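Local structure of putative drug/sodium antiporter (Escherichia coli, 4Z3N) at residues A[395-404]-A[453-463]. The protein is a MATE-family membrane transporter linked to transport of the genotoxin colibactin, probably working as an antiporter. Residues are numbered along the deposited sequence; the frame is centred on the assembly and turned at random.
With CAC (cacodylate ion), chain I.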
loop_
_atom_site.group_PDB
_atom_site.type_symbol
_atom_site.label_atom_id
_atom_site.label_comp_id
_atom_site.label_asym_id
_atom_site.label_seq_id
_atom_site.Cartn_x
_atom_site.Cartn_y
_atom_site.Cartn_z
ATOM N N TYR A 395 12.010 6.471 -3.501
ATOM C CA TYR A 395 13.421 6.709 -3.785
ATOM C C TYR A 395 14.288 6.740 -2.509
ATOM O O TYR A 395 15.362 6.125 -2.441
ATOM C CB TYR A 395 13.580 8.026 -4.574
ATOM C CG TYR A 395 15.020 8.382 -4.933
ATOM C CD1 TYR A 395 15.824 9.072 -4.037
ATOM C CD2 TYR A 395 15.568 8.024 -6.156
ATOM C CE1 TYR A 395 17.116 9.400 -4.336
ATOM C CE2 TYR A 395 16.877 8.349 -6.467
ATOM C CZ TYR A 395 17.652 9.039 -5.546
ATOM O OH TYR A 395 18.968 9.392 -5.827
ATOM N N TYR A 396 13.830 7.456 -1.499
ATOM C CA TYR A 396 14.559 7.496 -0.247
ATOM C C TYR A 396 14.542 6.152 0.486
ATOM O O TYR A 396 15.506 5.781 1.150
ATOM C CB TYR A 396 14.004 8.606 0.636
ATOM C CG TYR A 396 14.416 9.959 0.121
ATOM C CD1 TYR A 396 15.750 10.351 0.144
ATOM C CD2 TYR A 396 13.485 10.832 -0.420
ATOM C CE1 TYR A 396 16.142 11.588 -0.345
ATOM C CE2 TYR A 396 13.862 12.064 -0.909
ATOM C CZ TYR A 396 15.184 12.445 -0.868
ATOM O OH TYR A 396 15.532 13.685 -1.353
ATOM N N GLN A 397 13.458 5.413 0.348
ATOM C CA GLN A 397 13.389 4.084 0.920
ATOM C C GLN A 397 14.390 3.174 0.226
ATOM O O GLN A 397 15.082 2.382 0.864
ATOM C CB GLN A 397 11.973 3.527 0.795
ATOM C CG GLN A 397 10.958 4.267 1.637
ATOM C CD GLN A 397 11.043 3.879 3.089
ATOM O OE1 GLN A 397 12.074 4.095 3.754
ATOM N NE2 GLN A 397 9.963 3.277 3.599
ATOM N N ALA A 398 14.481 3.316 -1.089
ATOM C CA ALA A 398 15.404 2.514 -1.871
ATOM C C ALA A 398 16.859 2.786 -1.477
ATOM O O ALA A 398 17.671 1.856 -1.458
ATOM C CB ALA A 398 15.188 2.759 -3.365
ATOM N N ILE A 399 17.199 4.041 -1.173
ATOM C CA ILE A 399 18.597 4.372 -0.897
ATOM C C ILE A 399 18.921 4.366 0.609
ATOM O O ILE A 399 20.039 4.708 1.005
ATOM C CB ILE A 399 19.010 5.757 -1.505
ATOM C CG1 ILE A 399 18.220 6.899 -0.871
ATOM C CG2 ILE A 399 18.864 5.761 -3.039
ATOM C CD1 ILE A 399 18.922 8.218 -0.957
ATOM N N GLY A 400 17.947 3.988 1.443
ATOM C CA GLY A 400 18.177 3.844 2.868
ATOM C C GLY A 400 18.108 5.121 3.690
ATOM O O GLY A 400 18.826 5.264 4.681
ATOM N N LYS A 401 17.244 6.051 3.292
ATOM C CA LYS A 401 17.111 7.318 3.995
ATOM C C LYS A 401 15.644 7.663 4.301
ATOM O O LYS A 401 15.125 8.679 3.838
ATOM C CB LYS A 401 17.771 8.427 3.172
ATOM C CG LYS A 401 19.257 8.171 2.866
ATOM C CD LYS A 401 20.095 8.409 4.088
ATOM C CE LYS A 401 21.549 8.047 3.865
ATOM N NZ LYS A 401 22.342 8.483 5.048
ATOM N N PRO A 402 14.976 6.815 5.101
ATOM C CA PRO A 402 13.536 6.923 5.405
ATOM C C PRO A 402 13.064 8.251 6.020
ATOM O O PRO A 402 11.859 8.514 6.026
ATOM C CB PRO A 402 13.303 5.775 6.404
ATOM C CG PRO A 402 14.705 5.317 6.849
ATOM C CD PRO A 402 15.547 5.564 5.639
ATOM N N TRP A 403 13.982 9.055 6.534
ATOM C CA TRP A 403 13.627 10.332 7.127
ATOM C C TRP A 403 12.927 11.212 6.099
ATOM O O TRP A 403 11.944 11.894 6.425
ATOM C CB TRP A 403 14.865 11.042 7.690
ATOM C CG TRP A 403 14.647 12.477 7.945
ATOM C CD1 TRP A 403 14.725 13.483 7.035
ATOM C CD2 TRP A 403 14.274 13.088 9.185
ATOM N NE1 TRP A 403 14.433 14.685 7.624
ATOM C CE2 TRP A 403 14.155 14.473 8.948
ATOM C CE3 TRP A 403 14.027 12.601 10.477
ATOM C CZ2 TRP A 403 13.816 15.377 9.947
ATOM C CZ3 TRP A 403 13.685 13.510 11.475
ATOM C CH2 TRP A 403 13.587 14.882 11.200
ATOM N N TYR A 404 13.424 11.203 4.859
ATOM C CA TYR A 404 12.847 12.055 3.828
ATOM C C TYR A 404 11.610 11.427 3.203
ATOM O O TYR A 404 10.765 12.111 2.644
ATOM C CB TYR A 404 13.916 12.395 2.794
ATOM C CG TYR A 404 15.033 13.143 3.459
ATOM C CD1 TYR A 404 16.137 12.459 3.987
ATOM C CD2 TYR A 404 14.960 14.522 3.631
ATOM C CE1 TYR A 404 17.160 13.141 4.636
ATOM C CE2 TYR A 404 15.972 15.214 4.283
ATOM C CZ TYR A 404 17.071 14.518 4.779
ATOM O OH TYR A 404 18.074 15.197 5.425
ATOM N N LEU A 453 14.180 18.472 -4.079
ATOM C CA LEU A 453 15.101 17.531 -3.476
ATOM C C LEU A 453 15.640 16.494 -4.462
ATOM O O LEU A 453 16.646 15.866 -4.193
ATOM C CB LEU A 453 14.453 16.798 -2.296
ATOM C CG LEU A 453 14.089 17.538 -1.010
ATOM C CD1 LEU A 453 13.368 16.597 -0.043
ATOM C CD2 LEU A 453 15.293 18.180 -0.356
ATOM N N LEU A 454 14.993 16.277 -5.595
ATOM C CA LEU A 454 15.479 15.171 -6.400
ATOM C C LEU A 454 16.323 15.720 -7.527
ATOM O O LEU A 454 15.861 16.062 -8.606
ATOM C CB LEU A 454 14.314 14.315 -6.937
ATOM C CG LEU A 454 13.857 13.099 -6.104
ATOM C CD1 LEU A 454 14.911 11.992 -6.115
ATOM C CD2 LEU A 454 13.450 13.455 -4.656
ATOM N N ARG A 455 17.609 15.667 -7.303
ATOM C CA ARG A 455 18.546 16.289 -8.202
ATOM C C ARG A 455 19.911 16.054 -7.589
ATOM O O ARG A 455 20.009 15.721 -6.397
ATOM C CB ARG A 455 18.224 17.785 -8.388
ATOM C CG ARG A 455 18.151 18.593 -7.127
ATOM C CD ARG A 455 18.143 20.086 -7.426
ATOM N NE ARG A 455 16.794 20.653 -7.518
ATOM C CZ ARG A 455 16.164 20.958 -8.656
ATOM N NH1 ARG A 455 16.749 20.754 -9.834
ATOM N NH2 ARG A 455 14.940 21.477 -8.613
ATOM N N LEU A 456 20.953 16.183 -8.395
ATOM C CA LEU A 456 22.314 16.084 -7.871
ATOM C C LEU A 456 22.550 17.110 -6.788
ATOM O O LEU A 456 22.153 18.269 -6.916
ATOM C CB LEU A 456 23.345 16.272 -8.982
ATOM C CG LEU A 456 23.459 15.054 -9.863
ATOM C CD1 LEU A 456 24.270 15.388 -11.114
ATOM C CD2 LEU A 456 24.080 13.939 -9.011
ATOM N N SER A 457 23.181 16.658 -5.715
ATOM C CA SER A 457 23.628 17.518 -4.630
ATOM C C SER A 457 24.897 16.911 -4.071
ATOM O O SER A 457 25.130 15.716 -4.249
ATOM C CB SER A 457 22.568 17.637 -3.548
ATOM O OG SER A 457 22.491 16.436 -2.803
ATOM N N PRO A 458 25.745 17.730 -3.429
ATOM C CA PRO A 458 26.923 17.173 -2.752
ATOM C C PRO A 458 26.550 16.041 -1.788
ATOM O O PRO A 458 27.126 14.947 -1.878
ATOM C CB PRO A 458 27.482 18.371 -1.987
ATOM C CG PRO A 458 27.065 19.563 -2.809
ATOM C CD PRO A 458 25.793 19.202 -3.527
ATOM N N ARG A 459 25.552 16.278 -0.940
ATOM C CA ARG A 459 25.137 15.308 0.074
ATOM C C ARG A 459 24.675 13.987 -0.528
ATOM O O ARG A 459 25.070 12.901 -0.070
ATOM C CB ARG A 459 24.019 15.889 0.924
ATOM C CG ARG A 459 23.484 14.952 1.965
ATOM C CD ARG A 459 22.112 15.373 2.344
ATOM N NE ARG A 459 22.067 16.046 3.636
ATOM C CZ ARG A 459 20.957 16.554 4.165
ATOM N NH1 ARG A 459 19.807 16.472 3.504
ATOM N NH2 ARG A 459 20.995 17.150 5.347
ATOM N N LEU A 460 23.837 14.076 -1.556
ATOM C CA LEU A 460 23.373 12.874 -2.246
ATOM C C LEU A 460 24.549 12.038 -2.807
ATOM O O LEU A 460 24.559 10.819 -2.675
ATOM C CB LEU A 460 22.397 13.248 -3.360
ATOM C CG LEU A 460 21.884 11.980 -4.010
ATOM C CD1 LEU A 460 20.981 11.193 -3.047
ATOM C CD2 LEU A 460 21.229 12.263 -5.356
ATOM N N LEU A 461 25.537 12.708 -3.406
ATOM C CA LEU A 461 26.779 12.063 -3.858
ATOM C C LEU A 461 27.658 11.556 -2.698
ATOM O O LEU A 461 28.178 10.450 -2.750
ATOM C CB LEU A 461 27.585 13.020 -4.732
ATOM C CG LEU A 461 26.988 13.321 -6.107
ATOM C CD1 LEU A 461 28.019 14.068 -6.915
ATOM C CD2 LEU A 461 26.553 12.056 -6.840
ATOM N N ARG A 462 27.814 12.343 -1.643
ATOM C CA ARG A 462 28.459 11.802 -0.454
ATOM C C ARG A 462 27.766 10.539 0.090
ATOM O O ARG A 462 28.446 9.594 0.493
ATOM C CB ARG A 462 28.531 12.838 0.657
ATOM C CG ARG A 462 29.576 12.462 1.670
ATOM C CD ARG A 462 29.176 12.755 3.079
ATOM N NE ARG A 462 28.420 13.991 3.220
ATOM C CZ ARG A 462 27.421 14.124 4.086
ATOM N NH1 ARG A 462 27.091 13.093 4.847
ATOM N NH2 ARG A 462 26.752 15.269 4.182
ATOM N N TRP A 463 26.430 10.527 0.110
ATOM C CA TRP A 463 25.676 9.378 0.639
ATOM C C TRP A 463 26.005 8.069 -0.082
ATOM O O TRP A 463 26.126 7.012 0.543
ATOM C CB TRP A 463 24.167 9.627 0.545
ATOM C CG TRP A 463 23.586 10.459 1.624
ATOM C CD1 TRP A 463 24.212 10.897 2.748
ATOM C CD2 TRP A 463 22.254 10.962 1.681
ATOM N NE1 TRP A 463 23.351 11.646 3.507
ATOM C CE2 TRP A 463 22.137 11.698 2.875
ATOM C CE3 TRP A 463 21.143 10.855 0.845
ATOM C CZ2 TRP A 463 20.943 12.329 3.255
ATOM C CZ3 TRP A 463 19.958 11.479 1.227
ATOM C CH2 TRP A 463 19.871 12.206 2.417
HETATM AS AS CAC I . 24.339 13.420 6.973
HETATM O O1 CAC I . 24.833 14.562 5.892
HETATM O O2 CAC I . 22.664 13.013 6.611
HETATM C C1 CAC I . 25.426 11.820 6.868
HETATM C C2 CAC I . 24.440 14.127 8.764
#
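A cation-pi contact between K401 and W463 joins the turn linking helices 382-399 and 402-413 to the last modelled helix, 458-467, of this MATE fold. K401 NZ lies 3.8 Å from the centroid of the W463 five-membered ring and 14° off its normal, so the ammonium sits over the face; CE covers the same face in a CH-pi contact. A bend at chi2 (-75°) lays the lysine chain along the indole, with CG over the six-membered ring. R459 CG covers the opposite face, toward the rim. At the indole edge, Y404 CE1 is 3.6 Å from W463 CH2, the two six-membered rings inclined at 49°, neither stacked nor perpendicular. Y404 OH also comes 2.9 Å from R459 NH1, with the ring and guanidinium planes inclined to each other. Helix 382-399 ends in a Schellman motif: G400 has positive phi, K401 N bonds to Y396 O, and G400 N makes a weak bond to Q397 O. S457 is the N-cap of helix 458-467, its OG accepting from L460 N. Away from the lysine, the contact is largely apolar. L454 CD1 stands over the centre of the Y395 ring, 3.7 Å from its centroid, while L460 CD2 touches Y395 OH, whose hydrogen-bond partner is T329. L454 and L460 also touch helix 326-358. Y396 OH is 3.4 Å from L453 CB; L454 CD2 lies obliquely to the Y396 ring, W463 CZ3 is at its edge, and Y404 CB covers one face. A cacodylate ion, probably from the crystallisation liquor, receives two hydrogen bonds from R462 at O1 and a weak one from W463 NE1 at O2.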